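Local atomic coordinates of cellobiose 2-epimerase (Spirochaeta thermophila DSM 6192, PDB entry 5ZIG), a protein that probably catalyses the reversible epimerisation of cellobiose to 4-O-beta-D-glucopyranosyl-D-mannose, as a member of the N-acylglucosamine 2-epimerase family. Residues 32-35 / 40-43; 65-70 / 77-82. All coordinates share one frame; numbering follows the deposited sequence.

Interaction 1 closes the loop between helix 7-31 and strand 44-45, whereas interaction 2 packs helix 57-73 against helix 77-94. Both are largely buried, although interaction 1 includes the partly exposed Gln34 and Tyr42 while all four touching residues of interaction 2 are buried. Their chemistry differs accordingly: the loop is tied by two backbone hydrogen bonds, the helix pair by apolar side chains with no hydrogen bond across. The centres lie about 14 Å apart, and the two contacts adjoin directly: Phe41 CZ is 3.7 Å from Phe67 CE2, and Gln34 OE1 is 3.4 Å from Ala82 CA. Residues 32-35 and 40-43 thus pack beside the helix hairpin.

Interaction 1: 32-35 / 40-43; sequences GQQD and GFYG
Two backbone hydrogen bonds, one between Asp35 and Gly40 and one between Tyr42 and Gln33, tie this loop together. Asp35 N donates to Gly40 O over 2.8 Å, with an N-H...O angle of 158°. Tyr42 N donates to Gln33 O over 3.0 Å, and here the N-H...O angle is 164°. The same two acceptors each take a supplementary CA-H...O contact, Gln33 O from Phe41 CA and Gly40 O from Gln34 CA. The bonds flank Gln34 and Phe41, whose CA atoms come to 4.1 Å, which makes them the non-hydrogen-bonded pair of a single antiparallel bridge. The family has an (alpha/alpha)6-barrel fold, and this bridge closes a loop that follows helix 7-31. Side-chain packing surrounds the bridge. Gln34 runs alongside Phe41, its amide nearly parallel to the ring, and lays CG over one ring face, 3.8 Å from the centroid, in a CH-pi contact offset toward the rim. With chi2 at -177° the chain extends beyond CG, carrying OE1 on to Asn85 ND2 of helix 77-94; NE2 bonds back to Leu31 O. Phe41 also stacks with His63. The Tyr42 ring leans across the backbone of residues 33-35: CD2 comes to 3.2 Å from Gln33 O, approaching obliquely, while CE2 is 3.6 Å from Gln34 O. Asp35 N lies over one face of this ring, toward its rim. The Asp35 carboxylate crosses the Tyr42 side chain, OD2 to CE1 at 3.7 Å, but its polar partners are elsewhere: OD1 accepts from Ile37 N and His38 N, and OD2 forms a salt bridge with Lys55.

Interaction 2: 65-70 / 77-82; sequences WTFSQA and PAYLEA
Phe67 receives the methyl of Ala82 over the centre of one ring face, CB lying 3.7 Å from the centroid and 12° off the ring normal, a CH-pi contact. A looser counterpart runs the other way: Ala70 CB stands over a face of the Tyr79 ring, 4.2 Å from its centroid. Between the two, Phe67 CD1 meets Tyr79 CD1 at 4.1 Å, and Phe67 CB rests 3.4 Å from the backbone atom Tyr79 O. Phe67 chi1 of -76° sets CG beside its own backbone N and turns the ring toward Ala82. Replacing Phe67 with an alanine would probably leave a gap beside Ala82 and deprive its methyl of the ring it packs on. The helix segments run nearly antiparallel, at 149°, with axes 8.0 Å apart, forming a helical hairpin, a close approach consistent with the small side chains of Ala70 and Ala82 at the interface. Helix 7-31 flanks it: Leu31 touches Phe67, Leu27 touches Ala70 and Tyr79, and Phe23 reaches Tyr79. With no hydrogen bond between the two segments, their association rests on burial of apolar surface and on the fit of methyl groups against ring faces.

Interaction 1: 32-35 / 40-43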
ATOM      1  N   GLY A  32     -10.343  -6.124  17.609  1.00 27.93           N
ATOM      2  CA  GLY A  32     -10.100  -6.003  19.026  1.00 23.51           C
ATOM      3  C   GLY A  32      -9.138  -4.907  19.431  1.00 27.44           C
ATOM      4  O   GLY A  32      -8.682  -4.911  20.575  1.00 27.09           O
ATOM      5  N   GLN A  33      -8.805  -3.970  18.538  1.00 21.27           N
ATOM      6  CA  GLN A  33      -7.827  -2.922  18.830  1.00 31.20           C
ATOM      7  C   GLN A  33      -8.401  -1.518  18.642  1.00 34.11           C
ATOM      8  O   GLN A  33      -7.644  -0.573  18.415  1.00 32.65           O
ATOM      9  CB  GLN A  33      -6.576  -3.074  17.965  1.00 26.45           C
ATOM     10  CG  GLN A  33      -5.964  -4.450  17.975  1.00 34.53           C
ATOM     11  CD  GLN A  33      -5.062  -4.659  19.150  1.00 36.52           C
ATOM     12  OE1 GLN A  33      -5.034  -3.849  20.077  1.00 41.06           O
ATOM     13  NE2 GLN A  33      -4.305  -5.743  19.123  1.00 37.54           N
ATOM     14  N   GLN A  34      -9.721  -1.376  18.695  1.00 21.12           N
ATOM     15  CA  GLN A  34     -10.366  -0.077  18.659  1.00 29.18           C
ATOM     16  C   GLN A  34     -10.385   0.539  20.061  1.00 25.59           C
ATOM     17  O   GLN A  34     -10.647  -0.145  21.054  1.00 24.77           O
ATOM     18  CB  GLN A  34     -11.788  -0.226  18.115  1.00 26.78           C
ATOM     19  CG  GLN A  34     -11.876  -1.103  16.859  1.00 23.09           C
ATOM     20  CD  GLN A  34     -13.275  -1.175  16.297  1.00 25.73           C
ATOM     21  OE1 GLN A  34     -13.813  -0.181  15.794  1.00 25.95           O
ATOM     22  NE2 GLN A  34     -13.881  -2.356  16.376  1.00 30.35           N
ATOM     23  N   ASP A  35     -10.106   1.837  20.127  1.00 31.84           N
ATOM     24  CA  ASP A  35     -10.100   2.647  21.342  1.00 28.80           C
ATOM     25  C   ASP A  35     -11.522   3.029  21.748  1.00 21.23           C
ATOM     26  O   ASP A  35     -12.165   3.836  21.066  1.00 24.99           O
ATOM     27  CB  ASP A  35      -9.263   3.913  21.106  1.00 28.62           C
ATOM     28  CG  ASP A  35      -8.891   4.635  22.386  1.00 35.03           C
ATOM     29  OD1 ASP A  35      -9.731   4.724  23.313  1.00 37.15           O
ATOM     30  OD2 ASP A  35      -7.755   5.156  22.440  1.00 34.60           O
ATOM     31  N   GLY A  40     -11.203   5.666  17.019  1.00 30.97           N
ATOM     32  CA  GLY A  40     -10.073   5.184  16.237  1.00 34.81           C
ATOM     33  C   GLY A  40      -9.519   3.882  16.832  1.00 29.78           C
ATOM     34  O   GLY A  40     -10.159   3.207  17.636  1.00 22.91           O
ATOM     35  N   PHE A  41      -8.290   3.566  16.434  1.00 24.08           N
ATOM     36  CA  PHE A  41      -7.580   2.363  16.836  1.00 28.87           C
ATOM     37  C   PHE A  41      -6.297   2.732  17.575  1.00 37.82           C
ATOM     38  O   PHE A  41      -5.714   3.801  17.340  1.00 28.70           O
ATOM     39  CB  PHE A  41      -7.209   1.485  15.623  1.00 34.48           C
ATOM     40  CG  PHE A  41      -8.393   0.883  14.906  1.00 33.90           C
ATOM     41  CD1 PHE A  41      -9.351   1.684  14.312  1.00 28.97           C
ATOM     42  CD2 PHE A  41      -8.544  -0.507  14.847  1.00 27.97           C
ATOM     43  CE1 PHE A  41     -10.433   1.129  13.656  1.00 24.71           C
ATOM     44  CE2 PHE A  41      -9.627  -1.068  14.199  1.00 21.84           C
ATOM     45  CZ  PHE A  41     -10.571  -0.249  13.597  1.00 28.12           C
ATOM     46  N   TYR A  42      -5.847   1.832  18.462  1.00 21.15           N
ATOM     47  CA  TYR A  42      -4.668   2.119  19.276  1.00 26.55           C
ATOM     48  C   TYR A  42      -3.464   2.386  18.387  1.00 30.92           C
ATOM     49  O   TYR A  42      -3.342   1.851  17.280  1.00 21.17           O
ATOM     50  CB  TYR A  42      -4.364   0.974  20.264  1.00 23.88           C
ATOM     51  CG  TYR A  42      -5.457   0.792  21.293  1.00 24.24           C
ATOM     52  CD1 TYR A  42      -5.751   1.804  22.195  1.00 31.98           C
ATOM     53  CD2 TYR A  42      -6.233  -0.375  21.329  1.00 25.77           C
ATOM     54  CE1 TYR A  42      -6.770   1.664  23.127  1.00 29.81           C
ATOM     55  CE2 TYR A  42      -7.251  -0.525  22.259  1.00 33.14           C
ATOM     56  CZ  TYR A  42      -7.510   0.506  23.159  1.00 32.29           C
ATOM     57  OH  TYR A  42      -8.507   0.392  24.088  1.00 36.80           O
ATOM     58  N   GLY A  43      -2.589   3.269  18.877  1.00 31.03           N
ATOM     59  CA  GLY A  43      -1.510   3.808  18.072  1.00 29.22           C
ATOM     60  C   GLY A  43      -0.277   2.949  17.992  1.00 31.97           C
ATOM     61  O   GLY A  43       0.492   3.099  17.037  1.00 31.68           O
TER

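Interaction 2: 65-70 / 77-82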
ATOM      1  N   TRP A  65      -9.653   1.931   5.157  1.00 22.73           N
ATOM      2  CA  TRP A  65      -9.701   1.223   3.881  1.00 27.73           C
ATOM      3  C   TRP A  65      -9.960  -0.261   4.110  1.00 29.53           C
ATOM      4  O   TRP A  65     -10.839  -0.850   3.477  1.00 30.55           O
ATOM      5  CB  TRP A  65      -8.405   1.435   3.082  1.00 23.05           C
ATOM      6  CG  TRP A  65      -8.416   0.759   1.700  1.00 28.01           C
ATOM      7  CD1 TRP A  65      -8.789   1.326   0.507  1.00 28.78           C
ATOM      8  CD2 TRP A  65      -8.022  -0.593   1.391  1.00 22.83           C
ATOM      9  NE1 TRP A  65      -8.654   0.416  -0.513  1.00 30.46           N
ATOM     10  CE2 TRP A  65      -8.182  -0.767   0.002  1.00 25.00           C
ATOM     11  CE3 TRP A  65      -7.533  -1.661   2.155  1.00 19.94           C
ATOM     12  CZ2 TRP A  65      -7.898  -1.976  -0.639  1.00 19.83           C
ATOM     13  CZ3 TRP A  65      -7.250  -2.871   1.507  1.00 27.63           C
ATOM     14  CH2 TRP A  65      -7.424  -3.007   0.129  1.00 19.92           C
ATOM     15  N   THR A  66      -9.253  -0.862   5.067  1.00 29.19           N
ATOM     16  CA  THR A  66      -9.383  -2.301   5.277  1.00 29.23           C
ATOM     17  C   THR A  66     -10.823  -2.691   5.607  1.00 30.38           C
ATOM     18  O   THR A  66     -11.385  -3.598   4.983  1.00 23.49           O
ATOM     19  CB  THR A  66      -8.421  -2.762   6.371  1.00 29.09           C
ATOM     20  OG1 THR A  66      -7.083  -2.776   5.855  1.00 23.81           O
ATOM     21  CG2 THR A  66      -8.787  -4.166   6.872  1.00 27.33           C
ATOM     22  N   PHE A  67     -11.460  -1.987   6.546  1.00 24.26           N
ATOM     23  CA  PHE A  67     -12.785  -2.410   6.986  1.00 20.06           C
ATOM     24  C   PHE A  67     -13.891  -2.031   6.012  1.00 30.15           C
ATOM     25  O   PHE A  67     -14.953  -2.675   6.016  1.00 30.00           O
ATOM     26  CB  PHE A  67     -13.084  -1.857   8.383  1.00 20.12           C
ATOM     27  CG  PHE A  67     -12.354  -2.612   9.465  1.00 24.56           C
ATOM     28  CD1 PHE A  67     -12.808  -3.848   9.879  1.00 26.70           C
ATOM     29  CD2 PHE A  67     -11.190  -2.118  10.005  1.00 31.13           C
ATOM     30  CE1 PHE A  67     -12.130  -4.560  10.849  1.00 35.52           C
ATOM     31  CE2 PHE A  67     -10.510  -2.815  10.982  1.00 28.14           C
ATOM     32  CZ  PHE A  67     -10.969  -4.032  11.402  1.00 29.17           C
ATOM     33  N   SER A  68     -13.675  -1.005   5.193  1.00 24.43           N
ATOM     34  CA  SER A  68     -14.574  -0.752   4.071  1.00 24.89           C
ATOM     35  C   SER A  68     -14.586  -1.935   3.097  1.00 22.93           C
ATOM     36  O   SER A  68     -15.648  -2.432   2.709  1.00 25.33           O
ATOM     37  CB  SER A  68     -14.138   0.521   3.363  1.00 22.09           C
ATOM     38  OG  SER A  68     -14.286   1.649   4.211  1.00 21.88           O
ATOM     39  N   GLN A  69     -13.400  -2.381   2.683  1.00 23.86           N
ATOM     40  CA  GLN A  69     -13.278  -3.461   1.708  1.00 29.24           C
ATOM     41  C   GLN A  69     -13.790  -4.772   2.276  1.00 32.43           C
ATOM     42  O   GLN A  69     -14.384  -5.579   1.549  1.00 23.77           O
ATOM     43  CB  GLN A  69     -11.821  -3.597   1.266  1.00 26.14           C
ATOM     44  CG  GLN A  69     -11.273  -2.312   0.627  1.00 29.07           C
ATOM     45  CD  GLN A  69     -11.833  -2.076  -0.757  1.00 32.55           C
ATOM     46  OE1 GLN A  69     -12.404  -2.988  -1.365  1.00 28.31           O
ATOM     47  NE2 GLN A  69     -11.667  -0.853  -1.273  1.00 28.38           N
ATOM     48  N   ALA A  70     -13.584  -4.993   3.582  1.00 37.23           N
ATOM     49  CA  ALA A  70     -14.055  -6.223   4.213  1.00 33.31           C
ATOM     50  C   ALA A  70     -15.575  -6.250   4.302  1.00 28.90           C
ATOM     51  O   ALA A  70     -16.188  -7.304   4.118  1.00 25.67           O
ATOM     52  CB  ALA A  70     -13.427  -6.382   5.597  1.00 28.66           C
ATOM     53  N   PRO A  77     -21.826  -6.638  10.151  1.00 42.39           N
ATOM     54  CA  PRO A  77     -21.955  -5.334  10.826  1.00 36.07           C
ATOM     55  C   PRO A  77     -20.687  -4.876  11.525  1.00 34.57           C
ATOM     56  O   PRO A  77     -20.394  -3.677  11.517  1.00 28.81           O
ATOM     57  CB  PRO A  77     -23.088  -5.574  11.835  1.00 36.29           C
ATOM     58  CG  PRO A  77     -23.892  -6.677  11.241  1.00 38.78           C
ATOM     59  CD  PRO A  77     -22.905  -7.567  10.526  1.00 43.59           C
ATOM     60  N   ALA A  78     -19.933  -5.783  12.150  1.00 34.86           N
ATOM     61  CA  ALA A  78     -18.730  -5.357  12.861  1.00 31.09           C
ATOM     62  C   ALA A  78     -17.784  -4.565  11.954  1.00 33.21           C
ATOM     63  O   ALA A  78     -17.165  -3.589  12.396  1.00 30.64           O
ATOM     64  CB  ALA A  78     -18.026  -6.572  13.466  1.00 21.90           C
ATOM     65  N   TYR A  79     -17.674  -4.954  10.676  1.00 32.48           N
ATOM     66  CA  TYR A  79     -16.736  -4.295   9.763  1.00 23.90           C
ATOM     67  C   TYR A  79     -17.188  -2.882   9.415  1.00 31.42           C
ATOM     68  O   TYR A  79     -16.376  -1.950   9.375  1.00 24.94           O
ATOM     69  CB  TYR A  79     -16.561  -5.090   8.467  1.00 22.29           C
ATOM     70  CG  TYR A  79     -16.133  -6.539   8.603  1.00 27.68           C
ATOM     71  CD1 TYR A  79     -15.465  -6.995   9.727  1.00 34.16           C
ATOM     72  CD2 TYR A  79     -16.379  -7.449   7.573  1.00 25.90           C
ATOM     73  CE1 TYR A  79     -15.074  -8.319   9.836  1.00 27.44           C
ATOM     74  CE2 TYR A  79     -15.982  -8.787   7.680  1.00 31.35           C
ATOM     75  CZ  TYR A  79     -15.329  -9.206   8.817  1.00 26.72           C
ATOM     76  OH  TYR A  79     -14.918 -10.526   8.951  1.00 32.37           O
ATOM     77  N   LEU A  80     -18.468  -2.712   9.092  1.00 25.40           N
ATOM     78  CA  LEU A  80     -18.948  -1.368   8.836  1.00 26.86           C
ATOM     79  C   LEU A  80     -18.776  -0.508  10.085  1.00 31.46           C
ATOM     80  O   LEU A  80     -18.312   0.634  10.004  1.00 25.57           O
ATOM     81  CB  LEU A  80     -20.405  -1.415   8.372  1.00 19.99           C
ATOM     82  CG  LEU A  80     -21.123  -0.124   8.032  1.00 30.17           C
ATOM     83  CD1 LEU A  80     -20.347   0.700   7.006  1.00 36.99           C
ATOM     84  CD2 LEU A  80     -22.515  -0.439   7.529  1.00 40.19           C
ATOM     85  N   GLU A  81     -19.088  -1.071  11.256  1.00 32.44           N
ATOM     86  CA  GLU A  81     -18.911  -0.357  12.521  1.00 25.63           C
ATOM     87  C   GLU A  81     -17.466   0.086  12.720  1.00 21.81           C
ATOM     88  O   GLU A  81     -17.195   1.251  13.049  1.00 25.95           O
ATOM     89  CB  GLU A  81     -19.374  -1.244  13.685  1.00 25.86           C
ATOM     90  CG  GLU A  81     -20.886  -1.409  13.723  1.00 45.63           C
ATOM     91  CD  GLU A  81     -21.349  -2.654  14.460  1.00 67.55           C
ATOM     92  OE1 GLU A  81     -20.501  -3.513  14.810  1.00 77.27           O
ATOM     93  OE2 GLU A  81     -22.574  -2.774  14.681  1.00 69.77           O
ATOM     94  N   ALA A  82     -16.521  -0.838  12.558  1.00 26.40           N
ATOM     95  CA  ALA A  82     -15.114  -0.474  12.672  1.00 27.36           C
ATOM     96  C   ALA A  82     -14.742   0.569  11.633  1.00 26.77           C
ATOM     97  O   ALA A  82     -14.018   1.524  11.934  1.00 25.63           O
ATOM     98  CB  ALA A  82     -14.229  -1.718  12.536  1.00 20.39           C
TER